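Local coordinates for paenibacillus xanthan lyase (Paenibacillus, PDB 6F2P), which cleaves the polysaccharide xanthan by an elimination reaction, probably with the architecture of a family 8 polysaccharide lyase, at residues 713-718 with 745-750; 662-667 with 675-680; 320-325 with 347-352. One frame throughout, in Å; residues are numbered along the deposited sequence.

Contact 1. Residues 713-718 with 745-750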
loop_
_atom_site.group_PDB
_atom_site.type_symbol
_atom_site.label_atom_id
_atom_site.label_comp_id
_atom_site.label_asym_id
_atom_site.label_seq_id
_atom_site.Cartn_x
_atom_site.Cartn_y
_atom_site.Cartn_z
ATOM N N THR A 713 -6.018 -30.642 5.449
ATOM C CA THR A 713 -5.783 -31.625 6.496
ATOM C C THR A 713 -5.269 -30.957 7.764
ATOM O O THR A 713 -5.457 -31.465 8.867
ATOM C CB THR A 713 -4.763 -32.670 6.040
ATOM O OG1 THR A 713 -3.514 -32.024 5.763
ATOM C CG2 THR A 713 -5.258 -33.362 4.791
ATOM N N GLY A 714 -4.626 -29.809 7.608
ATOM C CA GLY A 714 -4.153 -29.069 8.759
ATOM C C GLY A 714 -3.370 -27.839 8.368
ATOM O O GLY A 714 -3.498 -27.332 7.258
ATOM N N LEU A 715 -2.541 -27.369 9.287
ATOM C CA LEU A 715 -1.797 -26.141 9.081
ATOM C C LEU A 715 -0.319 -26.412 8.832
ATOM O O LEU A 715 0.264 -27.320 9.412
ATOM C CB LEU A 715 -1.963 -25.233 10.297
ATOM C CG LEU A 715 -1.357 -23.843 10.163
ATOM C CD1 LEU A 715 -2.012 -23.109 9.001
ATOM C CD2 LEU A 715 -1.497 -23.068 11.461
ATOM N N ILE A 716 0.284 -25.629 7.949
ATOM C CA ILE A 716 1.719 -25.679 7.767
ATOM C C ILE A 716 2.344 -24.440 8.380
ATOM O O ILE A 716 3.271 -24.544 9.171
ATOM C CB ILE A 716 2.105 -25.784 6.297
ATOM C CG1 ILE A 716 1.612 -27.109 5.731
ATOM C CG2 ILE A 716 3.609 -25.694 6.147
ATOM C CD1 ILE A 716 1.940 -27.318 4.277
ATOM N N SER A 717 1.828 -23.266 8.029
ATOM C CA SER A 717 2.349 -22.015 8.581
ATOM C C SER A 717 1.356 -20.875 8.435
ATOM O O SER A 717 0.401 -20.969 7.666
ATOM C CB SER A 717 3.664 -21.636 7.915
ATOM O OG SER A 717 3.512 -21.606 6.509
ATOM N N LYS A 718 1.582 -19.796 9.178
ATOM C CA LYS A 718 0.677 -18.659 9.142
ATOM C C LYS A 718 1.297 -17.409 9.755
ATOM O O LYS A 718 2.095 -17.492 10.687
ATOM C CB LYS A 718 -0.645 -18.995 9.844
ATOM C CG LYS A 718 -0.627 -18.849 11.356
ATOM C CD LYS A 718 -2.022 -19.006 11.956
ATOM C CE LYS A 718 -2.031 -18.576 13.410
ATOM N NZ LYS A 718 -1.273 -17.289 13.597
ATOM N N TYR A 745 -0.868 -10.595 4.511
ATOM C CA TYR A 745 -0.916 -11.674 5.493
ATOM C C TYR A 745 -1.078 -13.031 4.805
ATOM O O TYR A 745 -1.992 -13.206 3.995
ATOM C CB TYR A 745 -2.097 -11.457 6.416
ATOM C CG TYR A 745 -2.128 -10.089 7.046
ATOM C CD1 TYR A 745 -2.816 -9.037 6.446
ATOM C CD2 TYR A 745 -1.478 -9.849 8.242
ATOM C CE1 TYR A 745 -2.854 -7.785 7.026
ATOM C CE2 TYR A 745 -1.510 -8.605 8.832
ATOM C CZ TYR A 745 -2.197 -7.575 8.221
ATOM O OH TYR A 745 -2.215 -6.334 8.815
ATOM N N LYS A 746 -0.216 -13.992 5.138
ATOM C CA LYS A 746 -0.216 -15.289 4.463
ATOM C C LYS A 746 -0.510 -16.469 5.388
ATOM O O LYS A 746 -0.155 -16.458 6.566
ATOM C CB LYS A 746 1.112 -15.522 3.731
ATOM C CG LYS A 746 1.297 -14.680 2.475
ATOM C CD LYS A 746 2.727 -14.783 1.953
ATOM C CE LYS A 746 2.935 -13.990 0.664
ATOM N NZ LYS A 746 2.504 -12.572 0.791
ATOM N N VAL A 747 -1.163 -17.486 4.832
ATOM C CA VAL A 747 -1.407 -18.736 5.531
ATOM C C VAL A 747 -1.244 -19.888 4.541
ATOM O O VAL A 747 -1.673 -19.795 3.395
ATOM C CB VAL A 747 -2.808 -18.763 6.194
ATOM C CG1 VAL A 747 -3.917 -18.638 5.158
ATOM C CG2 VAL A 747 -2.997 -20.036 7.019
ATOM N N LYS A 748 -0.594 -20.964 4.971
ATOM C CA LYS A 748 -0.389 -22.122 4.108
ATOM C C LYS A 748 -0.939 -23.387 4.765
ATOM O O LYS A 748 -0.492 -23.806 5.840
ATOM C CB LYS A 748 1.091 -22.287 3.736
ATOM C CG LYS A 748 1.369 -23.511 2.864
ATOM C CD LYS A 748 2.615 -23.338 1.999
ATOM C CE LYS A 748 3.855 -23.062 2.836
ATOM N NZ LYS A 748 5.120 -23.090 2.039
ATOM N N PHE A 749 -1.926 -23.983 4.108
ATOM C CA PHE A 749 -2.590 -25.166 4.617
ATOM C C PHE A 749 -1.994 -26.438 4.023
ATOM O O PHE A 749 -1.485 -26.431 2.903
ATOM C CB PHE A 749 -4.070 -25.093 4.272
ATOM C CG PHE A 749 -4.837 -24.101 5.092
ATOM C CD1 PHE A 749 -5.329 -24.449 6.342
ATOM C CD2 PHE A 749 -5.081 -22.822 4.611
ATOM C CE1 PHE A 749 -6.053 -23.535 7.103
ATOM C CE2 PHE A 749 -5.803 -21.902 5.366
ATOM C CZ PHE A 749 -6.290 -22.258 6.613
ATOM N N SER A 750 -2.063 -27.534 4.771
ATOM C CA SER A 750 -1.660 -28.828 4.239
ATOM C C SER A 750 -2.853 -29.504 3.566
ATOM O O SER A 750 -3.988 -29.371 4.019
ATOM C CB SER A 750 -1.100 -29.713 5.352
ATOM O OG SER A 750 -2.068 -29.937 6.364
#

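Contact 2. Residues 662-667 with 675-680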
loop_
_atom_site.group_PDB
_atom_site.type_symbol
_atom_site.label_atom_id
_atom_site.label_comp_id
_atom_site.label_asym_id
_atom_site.label_seq_id
_atom_site.Cartn_x
_atom_site.Cartn_y
_atom_site.Cartn_z
ATOM N N TRP A 662 -14.192 -5.969 -4.493
ATOM C CA TRP A 662 -14.505 -4.536 -4.490
ATOM C C TRP A 662 -15.519 -4.070 -3.442
ATOM O O TRP A 662 -15.633 -2.870 -3.182
ATOM C CB TRP A 662 -14.975 -4.100 -5.880
ATOM C CG TRP A 662 -13.895 -4.184 -6.905
ATOM C CD1 TRP A 662 -13.814 -5.066 -7.941
ATOM C CD2 TRP A 662 -12.724 -3.362 -6.985
ATOM N NE1 TRP A 662 -12.668 -4.843 -8.664
ATOM C CE2 TRP A 662 -11.983 -3.800 -8.099
ATOM C CE3 TRP A 662 -12.235 -2.292 -6.229
ATOM C CZ2 TRP A 662 -10.777 -3.207 -8.474
ATOM C CZ3 TRP A 662 -11.041 -1.705 -6.603
ATOM C CH2 TRP A 662 -10.323 -2.167 -7.711
ATOM N N ASN A 663 -16.257 -5.004 -2.848
ATOM C CA ASN A 663 -17.344 -4.635 -1.946
ATOM C C ASN A 663 -17.170 -5.163 -0.529
ATOM O O ASN A 663 -16.515 -6.184 -0.306
ATOM C CB ASN A 663 -18.687 -5.099 -2.509
ATOM C CG ASN A 663 -18.969 -4.536 -3.889
ATOM O OD1 ASN A 663 -19.226 -5.284 -4.829
ATOM N ND2 ASN A 663 -18.928 -3.212 -4.017
ATOM N N ASP A 664 -17.762 -4.463 0.430
ATOM C CA ASP A 664 -17.730 -4.920 1.809
ATOM C C ASP A 664 -18.948 -5.795 2.132
ATOM O O ASP A 664 -19.601 -5.625 3.166
ATOM C CB ASP A 664 -17.633 -3.733 2.773
ATOM C CG ASP A 664 -16.209 -3.223 2.940
ATOM O OD1 ASP A 664 -15.254 -3.981 2.656
ATOM O OD2 ASP A 664 -16.046 -2.064 3.379
ATOM N N GLU A 665 -19.252 -6.723 1.230
ATOM C CA GLU A 665 -20.297 -7.714 1.457
ATOM C C GLU A 665 -19.717 -9.078 1.109
ATOM O O GLU A 665 -18.738 -9.155 0.363
ATOM C CB GLU A 665 -21.532 -7.410 0.600
ATOM C CG GLU A 665 -21.237 -7.284 -0.891
ATOM C CD GLU A 665 -22.487 -7.069 -1.745
ATOM O OE1 GLU A 665 -22.928 -5.909 -1.891
ATOM O OE2 GLU A 665 -23.023 -8.064 -2.284
ATOM N N PRO A 666 -20.288 -10.157 1.671
ATOM C CA PRO A 666 -19.886 -11.517 1.287
ATOM C C PRO A 666 -19.915 -11.723 -0.225
ATOM O O PRO A 666 -20.935 -11.456 -0.858
ATOM C CB PRO A 666 -20.945 -12.385 1.962
ATOM C CG PRO A 666 -21.267 -11.639 3.199
ATOM C CD PRO A 666 -21.213 -10.173 2.817
ATOM N N THR A 667 -18.798 -12.187 -0.780
ATOM C CA THR A 667 -18.622 -12.299 -2.226
ATOM C C THR A 667 -17.804 -13.541 -2.573
ATOM O O THR A 667 -16.767 -13.796 -1.956
ATOM C CB THR A 667 -17.916 -11.050 -2.797
ATOM O OG1 THR A 667 -18.693 -9.884 -2.501
ATOM C CG2 THR A 667 -17.762 -11.160 -4.291
ATOM N N ASN A 675 -15.630 -11.397 2.817
ATOM C CA ASN A 675 -16.715 -10.558 3.309
ATOM C C ASN A 675 -16.312 -9.087 3.349
ATOM O O ASN A 675 -17.061 -8.253 3.841
ATOM C CB ASN A 675 -17.168 -11.016 4.698
ATOM C CG ASN A 675 -16.167 -10.664 5.789
ATOM O OD1 ASN A 675 -14.969 -10.559 5.536
ATOM N ND2 ASN A 675 -16.658 -10.481 7.007
ATOM N N ARG A 676 -15.124 -8.778 2.842
ATOM C CA ARG A 676 -14.613 -7.407 2.855
ATOM C C ARG A 676 -13.831 -7.098 1.584
ATOM O O ARG A 676 -13.327 -8.007 0.927
ATOM C CB ARG A 676 -13.700 -7.188 4.065
ATOM C CG ARG A 676 -14.409 -7.197 5.421
ATOM C CD ARG A 676 -15.321 -5.985 5.599
ATOM N NE ARG A 676 -15.983 -5.982 6.902
ATOM C CZ ARG A 676 -17.122 -6.619 7.180
ATOM N NH1 ARG A 676 -17.750 -7.330 6.248
ATOM N NH2 ARG A 676 -17.640 -6.547 8.403
ATOM N N LYS A 677 -13.734 -5.818 1.238
ATOM C CA LYS A 677 -12.793 -5.390 0.209
ATOM C C LYS A 677 -11.437 -6.008 0.520
ATOM O O LYS A 677 -10.986 -5.974 1.665
ATOM C CB LYS A 677 -12.667 -3.864 0.180
ATOM C CG LYS A 677 -13.961 -3.140 -0.127
ATOM C CD LYS A 677 -13.847 -1.648 0.156
ATOM C CE LYS A 677 -15.173 -0.942 -0.086
ATOM N NZ LYS A 677 -15.003 0.528 -0.116
ATOM N N ALA A 678 -10.793 -6.581 -0.488
ATOM C CA ALA A 678 -9.552 -7.297 -0.252
ATOM C C ALA A 678 -8.839 -7.593 -1.549
ATOM O O ALA A 678 -9.463 -7.717 -2.598
ATOM C CB ALA A 678 -9.845 -8.590 0.470
ATOM N N SER A 679 -7.525 -7.714 -1.482
ATOM C CA SER A 679 -6.780 -8.265 -2.595
ATOM C C SER A 679 -6.248 -9.619 -2.129
ATOM O O SER A 679 -5.676 -9.732 -1.046
ATOM C CB SER A 679 -5.647 -7.334 -2.987
ATOM O OG SER A 679 -5.005 -7.804 -4.155
ATOM N N VAL A 680 -6.472 -10.657 -2.925
ATOM C CA VAL A 680 -6.172 -12.016 -2.494
ATOM C C VAL A 680 -5.427 -12.774 -3.581
ATOM O O VAL A 680 -5.732 -12.616 -4.765
ATOM C CB VAL A 680 -7.468 -12.767 -2.160
ATOM C CG1 VAL A 680 -7.182 -14.190 -1.708
ATOM C CG2 VAL A 680 -8.247 -12.001 -1.105
#

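Contact 3. Residues 320-325 with 347-352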
loop_
_atom_site.group_PDB
_atom_site.type_symbol
_atom_site.label_atom_id
_atom_site.label_comp_id
_atom_site.label_asym_id
_atom_site.label_seq_id
_atom_site.Cartn_x
_atom_site.Cartn_y
_atom_site.Cartn_z
ATOM N N ARG A 320 28.052 -5.802 -6.847
ATOM C CA ARG A 320 27.572 -6.730 -7.857
ATOM C C ARG A 320 26.466 -6.102 -8.687
ATOM O O ARG A 320 26.427 -6.267 -9.899
ATOM C CB ARG A 320 27.089 -8.042 -7.228
ATOM C CG ARG A 320 28.213 -8.926 -6.706
ATOM C CD ARG A 320 27.730 -10.331 -6.387
ATOM N NE ARG A 320 27.563 -11.146 -7.587
ATOM C CZ ARG A 320 26.570 -12.009 -7.779
ATOM N NH1 ARG A 320 25.635 -12.168 -6.850
ATOM N NH2 ARG A 320 26.505 -12.706 -8.905
ATOM N N MET A 321 25.564 -5.378 -8.043
ATOM C CA MET A 321 24.465 -4.799 -8.790
ATOM C C MET A 321 24.953 -3.617 -9.647
ATOM O O MET A 321 24.566 -3.482 -10.813
ATOM C CB MET A 321 23.292 -4.441 -7.864
ATOM C CG MET A 321 23.560 -3.324 -6.872
ATOM S SD MET A 321 22.111 -2.942 -5.866
ATOM C CE MET A 321 22.159 -4.260 -4.657
ATOM N N VAL A 322 25.829 -2.787 -9.084
ATOM C CA VAL A 322 26.414 -1.684 -9.837
ATOM C C VAL A 322 27.225 -2.190 -11.034
ATOM O O VAL A 322 27.147 -1.620 -12.125
ATOM C CB VAL A 322 27.261 -0.755 -8.939
ATOM C CG1 VAL A 322 28.083 0.232 -9.767
ATOM C CG2 VAL A 322 26.363 -0.001 -7.995
ATOM N N LYS A 323 27.983 -3.266 -10.846
ATOM C CA LYS A 323 28.737 -3.829 -11.960
ATOM C C LYS A 323 27.807 -4.223 -13.096
ATOM O O LYS A 323 28.046 -3.857 -14.249
ATOM C CB LYS A 323 29.573 -5.037 -11.532
ATOM C CG LYS A 323 30.497 -5.551 -12.636
ATOM C CD LYS A 323 31.653 -6.360 -12.077
ATOM C CE LYS A 323 32.666 -6.687 -13.166
ATOM N NZ LYS A 323 33.881 -7.380 -12.639
ATOM N N TYR A 324 26.754 -4.962 -12.752
ATOM C CA TYR A 324 25.713 -5.374 -13.694
ATOM C C TYR A 324 25.232 -4.208 -14.538
ATOM O O TYR A 324 25.216 -4.289 -15.767
ATOM C CB TYR A 324 24.522 -5.979 -12.938
ATOM C CG TYR A 324 23.348 -6.385 -13.812
ATOM C CD1 TYR A 324 23.461 -7.431 -14.721
ATOM C CD2 TYR A 324 22.124 -5.738 -13.716
ATOM C CE1 TYR A 324 22.389 -7.816 -15.520
ATOM C CE2 TYR A 324 21.045 -6.116 -14.511
ATOM C CZ TYR A 324 21.184 -7.159 -15.409
ATOM O OH TYR A 324 20.127 -7.550 -16.209
ATOM N N TRP A 325 24.856 -3.122 -13.871
ATOM C CA TRP A 325 24.347 -1.946 -14.558
ATOM C C TRP A 325 25.408 -1.238 -15.404
ATOM O O TRP A 325 25.093 -0.659 -16.446
ATOM C CB TRP A 325 23.754 -0.961 -13.553
ATOM C CG TRP A 325 22.531 -1.471 -12.845
ATOM C CD1 TRP A 325 21.535 -2.255 -13.370
ATOM C CD2 TRP A 325 22.173 -1.232 -11.474
ATOM N NE1 TRP A 325 20.580 -2.509 -12.409
ATOM C CE2 TRP A 325 20.951 -1.897 -11.238
ATOM C CE3 TRP A 325 22.770 -0.521 -10.423
ATOM C CZ2 TRP A 325 20.317 -1.867 -9.997
ATOM C CZ3 TRP A 325 22.141 -0.495 -9.193
ATOM C CH2 TRP A 325 20.928 -1.161 -8.988
ATOM N N ASN A 347 35.359 2.144 -12.753
ATOM C CA ASN A 347 36.201 1.343 -13.636
ATOM C C ASN A 347 36.938 0.236 -12.887
ATOM O O ASN A 347 37.055 -0.888 -13.381
ATOM C CB ASN A 347 37.178 2.229 -14.418
ATOM C CG ASN A 347 36.579 2.756 -15.717
ATOM O OD1 ASN A 347 35.712 2.120 -16.323
ATOM N ND2 ASN A 347 37.045 3.919 -16.155
ATOM N N GLN A 348 37.424 0.554 -11.693
ATOM C CA GLN A 348 38.117 -0.426 -10.871
ATOM C C GLN A 348 37.186 -1.609 -10.645
ATOM O O GLN A 348 37.586 -2.774 -10.710
ATOM C CB GLN A 348 38.515 0.208 -9.537
ATOM C CG GLN A 348 39.500 -0.601 -8.716
ATOM C CD GLN A 348 38.845 -1.739 -7.952
ATOM O OE1 GLN A 348 39.499 -2.726 -7.608
ATOM N NE2 GLN A 348 37.552 -1.605 -7.675
ATOM N N LEU A 349 35.927 -1.281 -10.401
ATOM C CA LEU A 349 34.881 -2.253 -10.155
ATOM C C LEU A 349 34.584 -3.161 -11.355
ATOM O O LEU A 349 34.438 -4.366 -11.194
ATOM C CB LEU A 349 33.620 -1.512 -9.725
ATOM C CG LEU A 349 32.355 -2.313 -9.495
ATOM C CD1 LEU A 349 32.618 -3.361 -8.445
ATOM C CD2 LEU A 349 31.278 -1.359 -9.059
ATOM N N VAL A 350 34.491 -2.600 -12.553
ATOM C CA VAL A 350 34.208 -3.432 -13.721
ATOM C C VAL A 350 35.435 -4.207 -14.195
ATOM O O VAL A 350 35.325 -5.113 -15.016
ATOM C CB VAL A 350 33.655 -2.615 -14.897
ATOM C CG1 VAL A 350 32.562 -1.685 -14.421
ATOM C CG2 VAL A 350 34.758 -1.836 -15.548
ATOM N N ASN A 351 36.602 -3.847 -13.676
ATOM C CA ASN A 351 37.842 -4.508 -14.059
ATOM C C ASN A 351 38.253 -5.561 -13.041
ATOM O O ASN A 351 39.145 -6.380 -13.284
ATOM C CB ASN A 351 38.951 -3.476 -14.238
ATOM C CG ASN A 351 38.795 -2.685 -15.516
ATOM O OD1 ASN A 351 38.449 -3.243 -16.560
ATOM N ND2 ASN A 351 39.035 -1.376 -15.445
ATOM N N ASP A 352 37.580 -5.529 -11.898
ATOM C CA ASP A 352 37.824 -6.471 -10.818
ATOM C C ASP A 352 37.072 -7.776 -11.094
ATOM O O ASP A 352 35.841 -7.817 -11.046
ATOM C CB ASP A 352 37.356 -5.846 -9.502
ATOM C CG ASP A 352 37.730 -6.665 -8.286
ATOM O OD1 ASP A 352 37.926 -7.891 -8.411
ATOM O OD2 ASP A 352 37.811 -6.071 -7.192
#

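Contact 1. Residues 713-718 with 745-750
Gly714 pairs with Ser750 and Leu715 with Phe749 where segments 713-718 and 745-750 run antiparallel, their end-to-end directions 158° apart. The register then slips by one residue, since the next pairs are Ser717 with Lys748 and Lys718 with Val747. Evidence for the slip lies at one carbonyl. Lys748 O accepts from two successive amides, from Ile716 N at 2.9 Å, nearly head-on to the carbonyl, and from Ser717 N at 3.2 Å, in the carbonyl plane on a lone pair. Beyond the slip, Lys748 N returns a bond to Ser717 O at 2.9 Å that is almost straight (178°), so regular pairing resumes at once. At the other end Thr713 N reaches Ser750 O, and Ser750 N reaches Gly714 O.

Among the side chains, Ser750 OG donates to Thr713 OG1 (2.6 Å); a chi1 of 60° sets this hydroxyl between its own backbone N and carbonyl carbon, where it meets Thr713 OG1, which is bonded in addition to Thr752 O. Ile716 leans over the strand opposite, its CG1 lying 3.8 Å from Ser750 CB. Leu715 starts away from the other strand, but its CD1 comes back to Val747 CG2 at 3.8 Å, the two side chains crossing at about a right angle. Lys718 and Val747 share a face of the sheet, and Lys718 CB lies 3.8 Å from the same Val747 CG2. Val747 and Phe749 also pack on Phe733, which places these two side chains against the second sheet.

Two consecutive residues, Ile716 and Ser717, facing Lys748 define a classic beta bulge. It sits in strand 714-718, an edge strand of its sheet within this chain, in a beta sandwich of the kind that forms the C-terminal part of family 8 lyases.

Contact 2. Residues 662-667 with 675-680
Lys677 lies across the carboxylate of Asp664, and the two side chains meet at about a right angle. The grip starts at the backbone: Lys677 N donates to Asp664 OD1 at 2.8 Å with an angle of 174°, approaching the oxygen nearly along its C-O axis. From there the lysine can be followed outward. CB stays 3.6 Å from Asp664 OD1. CG, set beside the backbone N by a chi1 of -61°, runs between that oxygen and Trp662 O, the latter 3.5 Å away. CD passes above the carboxylate's two oxygens, being 3.7 Å from Asp664 OD1, and CE comes as near to Asp664 OD2 as to Trp662 O. NZ ends 4.5 Å from Asp664 OD2, beyond a salt bridge, so any attraction between the charges is probably a longer-range one.

Arg676 flanks the same carboxylate. Its chain bends at chi2 (-68°), bringing CD to 3.6 Å from Asp664 OD1 and returning the guanidinium to its own segment, where NH1 bonds Asn675 O at 2.7 Å, the acceptor lying near the guanidinium plane. With an alanine here, Asn675 O would probably lose this donor, and the part of the Asp664 carboxylate now lined by CD would be left less covered. Farther along, Pro666 CA and Asn675 CA approach to 3.9 Å, and Asn675 OD1 is held by Tyr705 N.

Asp664 is the centre of an inverse gamma turn, in a loop joining strands of the sandwich's two sheets; segment 675-680 makes the return passage. With a single hydrogen bond spanning the segments, the polar part of the link rests on one side-chain oxygen taking a main-chain amide, and the surrounding lysine and arginine would be expected to favour the carboxylate's negative charge.

Contact 3. Residues 320-325 with 347-352
Leu349 is the first residue of segment 347-352 to touch helix 320-325. CG anti to the backbone N (chi1 176°) sends the branch out to the other helix, where CD2 meets Val322 CG1 at 3.6 Å; the two side chains meet at about a right angle, and Val322 also packs on Ile303 and Ile304 of helix 292-307. The carbonyl of Leu349 serves a different partner. Lys323, fully extended beyond CG, slides along it, CD 3.5 Å from Leu349 O, and its NZ makes a weak hydrogen bond to that oxygen at 3.4 Å.

Val350 comes next, its CA 5.8 Å from Lys323 CA, the nearest backbone approach of the two segments. Its carbonyl oxygen lies 3.6 Å from Lys323 NZ, and its side chain rests on Leu326. Farther on, Asp352 O comes within 2.6 Å of Lys323 NZ. The carboxylate itself is turned elsewhere: Asp352 OD1 bonds Thr354 OG1 and lies 5.9 Å from the ammonium group, whose firmer partner is Val355 O.

Carbonyl oxygens thus gather round a buried lysine at the last turn of helix 340-351, where the helix dipole would probably favour a positive charge. The helix segments cross at 91° with axes 9.6 Å apart, a perpendicular packing of consecutive helices in the helical N-terminal region characteristic of family 8 lyases.

In the fold
Contacts 1 and 2 reach the same seven-stranded sheet, with centres about 21 Å apart; contact 3 lies in the helical region, more than 40 Å from either by centres. Both sheet contacts are surface contacts, whereas contact 3 is largely buried. Main-chain bonding dominates contact 1, as expected where an edge strand joins its neighbour. Contact 2, between passages that link the two sheets, replaces that pattern with a carboxylate taking one amide. Contact 3 pairs a small apolar touch with a lysine set among carbonyl oxygens. Along the chain they follow in series, contact 3 first, then contact 2, then contact 1, none touching another.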